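PDB 4ZOC: Lin1840 protein from Listeria innocua serovar 6a, which probably hydrolyses terminal, non-reducing beta-D-glucosyl residues, releasing beta-D-glucose, as a family 3 glycoside hydrolase linked to beta-1,2-glucan breakdown. Local coordinates for residues Y487-A490 and K491-T495; L510-K513 and E514-E517. The protein carries 2 engineered substitutions. All blocks are in the same frame, centred on the assembly; numbering follows the deposited sequence.

Overall arrangement
Both interactions lie in the family 3 C-terminal domain and belong to neighbouring elements along one mixed sheet, away from the glucose and magnesium sites. Interaction 1 comes first along the chain, on helix 484-494, which links the parallel strands 459-465 and 500-505. Interaction 2 follows strand 500-505, where residues 510-513 lead into the short helix 513-517 that precedes strand 521-524. Their centres are about 12 Å apart and they touch directly: Y487 OH probably hydrogen-bonds E511 O at 2.8 Å, and the ring of Y487 and the methyl of A490 pack on L515. Successive crossovers of the domain are thereby joined side by side, by both a polar and an apolar link.

Interaction 1: Y487-A490 and K491-T495; sequences YQLA and KFVQT
L489 meets V493 one turn further along helix 484-494, and the pair forms the apolar contact here: L489 CD1 lies 3.9 Å from V493 CG2, the two side chains crossing at a slant. In L489 the first torsion carries CG away from the backbone N (chi1 178°), while V493 has CG2 beside its own N, where it comes within 3.4 Å of L489 O. L489 O also accepts the V493 N-H at 2.9 Å, nearly straight (167°). The same i to i+4 bonding joins Y487 to K491 and Q488 to F492; the last, Q494 N to A490 O, is more bent at 147°. L489, A490 and V493 make the tight face, seated on L462 and V460 of strand 459-465. F492, partly exposed, reaches K447 and V450 of helix 444-456. The outer side is looser: K491 and Q494 are exposed. Further along, T495 OG1 donates to F492 O at 2.7 Å, in the carbonyl plane. This division into a buried and a solvent face fits the helix of a beta-alpha-beta crossover, here joining strands 459-465 and 500-505.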
loop_
_atom_site.group_PDB
_atom_site.type_symbol
_atom_site.label_atom_id
_atom_site.label_comp_id
_atom_site.label_asym_id
_atom_site.label_seq_id
_atom_site.Cartn_x
_atom_site.Cartn_y
_atom_site.Cartn_z
ATOM N N TYR A 487 -26.655 4.674 5.061
ATOM C CA TYR A 487 -27.002 3.524 4.247
ATOM C C TYR A 487 -28.332 2.943 4.713
ATOM O O TYR A 487 -29.164 2.584 3.857
ATOM C CB TYR A 487 -25.930 2.422 4.263
ATOM C CG TYR A 487 -24.581 2.862 3.729
ATOM C CD1 TYR A 487 -24.321 2.797 2.403
ATOM C CD2 TYR A 487 -23.563 3.298 4.581
ATOM C CE1 TYR A 487 -23.092 3.197 1.879
ATOM C CE2 TYR A 487 -22.356 3.749 4.069
ATOM C CZ TYR A 487 -22.109 3.656 2.738
ATOM O OH TYR A 487 -20.847 4.040 2.278
ATOM N N GLN A 488 -28.584 2.935 6.014
ATOM C CA GLN A 488 -29.899 2.472 6.501
ATOM C C GLN A 488 -31.026 3.364 5.987
ATOM O O GLN A 488 -32.109 2.888 5.687
ATOM C CB GLN A 488 -29.952 2.365 8.048
ATOM C CG GLN A 488 -28.977 1.357 8.657
ATOM C CD GLN A 488 -28.736 1.654 10.135
ATOM O OE1 GLN A 488 -29.356 2.569 10.749
ATOM N NE2 GLN A 488 -27.870 0.880 10.738
ATOM N N LEU A 489 -30.816 4.660 5.995
ATOM C CA LEU A 489 -31.802 5.594 5.434
ATOM C C LEU A 489 -32.077 5.352 3.981
ATOM O O LEU A 489 -33.235 5.337 3.568
ATOM C CB LEU A 489 -31.358 7.083 5.714
ATOM C CG LEU A 489 -32.229 8.174 5.164
ATOM C CD1 LEU A 489 -33.676 8.079 5.639
ATOM C CD2 LEU A 489 -31.642 9.567 5.562
ATOM N N ALA A 490 -31.057 5.164 3.167
ATOM C CA ALA A 490 -31.278 4.894 1.730
ATOM C C ALA A 490 -32.096 3.587 1.546
ATOM O O ALA A 490 -32.973 3.517 0.738
ATOM C CB ALA A 490 -29.937 4.797 1.060
ATOM N N LYS A 491 -31.779 2.570 2.348
ATOM C CA LYS A 491 -32.497 1.286 2.379
ATOM C C LYS A 491 -33.955 1.506 2.754
ATOM O O LYS A 491 -34.837 1.069 2.012
ATOM C CB LYS A 491 -31.830 0.307 3.336
ATOM C CG LYS A 491 -32.362 -1.140 3.342
ATOM C CD LYS A 491 -31.495 -2.037 4.233
ATOM C CE LYS A 491 -31.693 -1.740 5.722
ATOM N NZ LYS A 491 -31.167 -2.870 6.550
ATOM N N PHE A 492 -34.198 2.235 3.838
ATOM C CA PHE A 492 -35.562 2.642 4.190
ATOM C C PHE A 492 -36.339 3.383 3.117
ATOM O O PHE A 492 -37.431 2.982 2.825
ATOM C CB PHE A 492 -35.567 3.405 5.505
ATOM C CG PHE A 492 -36.923 3.835 5.928
ATOM C CD1 PHE A 492 -37.826 2.913 6.466
ATOM C CD2 PHE A 492 -37.283 5.154 5.853
ATOM C CE1 PHE A 492 -39.105 3.332 6.864
ATOM C CE2 PHE A 492 -38.554 5.561 6.239
ATOM C CZ PHE A 492 -39.459 4.647 6.785
ATOM N N VAL A 493 -35.772 4.430 2.501
ATOM C CA VAL A 493 -36.440 5.222 1.487
ATOM C C VAL A 493 -36.782 4.353 0.279
ATOM O O VAL A 493 -37.852 4.530 -0.327
ATOM C CB VAL A 493 -35.558 6.467 1.116
ATOM C CG1 VAL A 493 -36.040 7.094 -0.128
ATOM C CG2 VAL A 493 -35.609 7.448 2.283
ATOM N N GLN A 494 -35.930 3.367 -0.035
ATOM C CA GLN A 494 -36.170 2.495 -1.193
ATOM C C GLN A 494 -37.478 1.715 -0.979
ATOM O O GLN A 494 -38.196 1.394 -1.912
ATOM C CB GLN A 494 -35.018 1.537 -1.314
ATOM C CG GLN A 494 -35.044 0.790 -2.620
ATOM C CD GLN A 494 -35.931 -0.390 -2.618
ATOM O OE1 GLN A 494 -36.137 -1.014 -1.577
ATOM N NE2 GLN A 494 -36.516 -0.721 -3.828
ATOM N N THR A 495 -37.769 1.417 0.244
ATOM C CA THR A 495 -38.987 0.650 0.561
ATOM C C THR A 495 -40.281 1.412 0.299
ATOM O O THR A 495 -41.320 0.807 0.223
ATOM C CB THR A 495 -39.049 0.090 1.979
ATOM O OG1 THR A 495 -39.336 1.095 2.971
ATOM C CG2 THR A 495 -37.823 -0.751 2.329
#

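Interaction 2: L510-K513 and E514-E517; sequences LEVK and ELAE
Different first torsions set K513 and E517 against each other: K513 turns CG away from its backbone N (chi1 168°) and runs on fully extended, whereas E517 keeps CG beside its N (chi1 -69°) and is extended from there. The E517 carboxylate comes up against the methylene part of the lysine, with K513 CE 3.2 Å from E517 OE2. The charged ends stop short of a salt bridge, K513 NZ lying 4.2 Å from E517 OE2.

The backbone here forms the first turn of helix 513-517. V512 O accepts the A516 N-H at 2.9 Å, almost straight at 171°, and takes a weak, bent bond from L515 N as well. E517 N then bonds K513 O at 2.9 Å. A water serves the start of the helix, accepting from E514 N at 2.8 Å and giving a weak bond to E511 O.

On the buried side V512 CG1 meets L515 CD1 loosely, at 4.2 Å. V512 also packs on L504 and L515 on I502, both of strand 500-505, so the turn is seated against the sheet. E511 and E514 send their carboxylates to a common partner, R481, by salt bridges; E511 holds T558 too.

The chemistry divides by side. Around R481, one guanidinium probably offsets the repulsion between two nearby carboxylates, tying the approach to the helix and its first turn to the same cation. At the exposed side, K513 and E517 are close enough for a modest electrostatic attraction, likely softened by solvent, and their side chains touch through carboxylate and methylene rather than through the ammonium.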
loop_
_atom_site.group_PDB
_atom_site.type_symbol
_atom_site.label_atom_id
_atom_site.label_comp_id
_atom_site.label_asym_id
_atom_site.label_seq_id
_atom_site.Cartn_x
_atom_site.Cartn_y
_atom_site.Cartn_z
ATOM N N LEU A 510 -16.087 7.069 -1.894
ATOM C CA LEU A 510 -16.704 6.305 -0.807
ATOM C C LEU A 510 -17.170 4.983 -1.416
ATOM O O LEU A 510 -17.322 4.883 -2.657
ATOM C CB LEU A 510 -17.898 7.035 -0.210
ATOM C CG LEU A 510 -17.497 8.215 0.681
ATOM C CD1 LEU A 510 -18.718 9.107 0.744
ATOM C CD2 LEU A 510 -16.890 7.807 2.022
ATOM N N GLU A 511 -17.529 4.058 -0.563
ATOM C CA GLU A 511 -18.244 2.837 -0.993
ATOM C C GLU A 511 -19.728 3.173 -1.308
ATOM O O GLU A 511 -20.544 3.455 -0.413
ATOM C CB GLU A 511 -18.207 1.770 0.089
ATOM C CG GLU A 511 -16.838 1.300 0.535
ATOM C CD GLU A 511 -16.870 0.146 1.546
ATOM O OE1 GLU A 511 -17.968 -0.476 1.781
ATOM O OE2 GLU A 511 -15.792 -0.140 2.110
ATOM N N VAL A 512 -20.050 3.238 -2.583
ATOM C CA VAL A 512 -21.348 3.683 -2.970
ATOM C C VAL A 512 -22.222 2.588 -3.595
ATOM O O VAL A 512 -23.383 2.880 -4.058
ATOM C CB VAL A 512 -21.309 4.954 -3.835
ATOM C CG1 VAL A 512 -20.649 6.106 -3.095
ATOM C CG2 VAL A 512 -20.727 4.663 -5.217
ATOM N N LYS A 513 -21.713 1.350 -3.683
ATOM C CA LYS A 513 -22.464 0.295 -4.309
ATOM C C LYS A 513 -23.917 0.185 -3.693
ATOM O O LYS A 513 -24.934 0.118 -4.449
ATOM C CB LYS A 513 -21.722 -1.039 -4.227
ATOM C CG LYS A 513 -22.548 -2.274 -4.605
ATOM C CD LYS A 513 -21.694 -3.563 -4.610
ATOM C CE LYS A 513 -22.593 -4.677 -5.221
ATOM N NZ LYS A 513 -21.787 -5.832 -5.526
ATOM N N GLU A 514 -24.004 0.253 -2.372
ATOM C CA GLU A 514 -25.326 0.113 -1.682
ATOM C C GLU A 514 -26.204 1.302 -1.957
ATOM O O GLU A 514 -27.426 1.168 -1.947
ATOM C CB GLU A 514 -25.151 -0.042 -0.193
ATOM C CG GLU A 514 -24.465 -1.355 0.136
ATOM C CD GLU A 514 -23.856 -1.345 1.516
ATOM O OE1 GLU A 514 -24.513 -0.896 2.469
ATOM O OE2 GLU A 514 -22.706 -1.806 1.656
ATOM N N LEU A 515 -25.628 2.469 -2.313
ATOM C CA LEU A 515 -26.449 3.617 -2.652
ATOM C C LEU A 515 -26.965 3.515 -4.061
ATOM O O LEU A 515 -28.122 3.751 -4.299
ATOM C CB LEU A 515 -25.643 4.904 -2.437
ATOM C CG LEU A 515 -25.092 5.072 -1.023
ATOM C CD1 LEU A 515 -24.262 6.329 -0.909
ATOM C CD2 LEU A 515 -26.108 5.045 0.093
ATOM N N ALA A 516 -26.083 3.150 -4.994
ATOM C CA ALA A 516 -26.471 3.007 -6.388
ATOM C C ALA A 516 -27.573 1.972 -6.517
ATOM O O ALA A 516 -28.509 2.135 -7.315
ATOM C CB ALA A 516 -25.298 2.575 -7.228
ATOM N N GLU A 517 -27.428 0.904 -5.766
ATOM C CA GLU A 517 -28.476 -0.161 -5.782
ATOM C C GLU A 517 -29.821 0.177 -5.049
ATOM O O GLU A 517 -30.811 -0.534 -5.218
ATOM C CB GLU A 517 -27.870 -1.467 -5.274
ATOM C CG GLU A 517 -26.856 -2.000 -6.305
ATOM C CD GLU A 517 -26.121 -3.269 -5.923
ATOM O OE1 GLU A 517 -26.400 -3.818 -4.813
ATOM O OE2 GLU A 517 -25.229 -3.678 -6.763
HETATM O O HOH W 1 -21.867 0.610 -0.563
#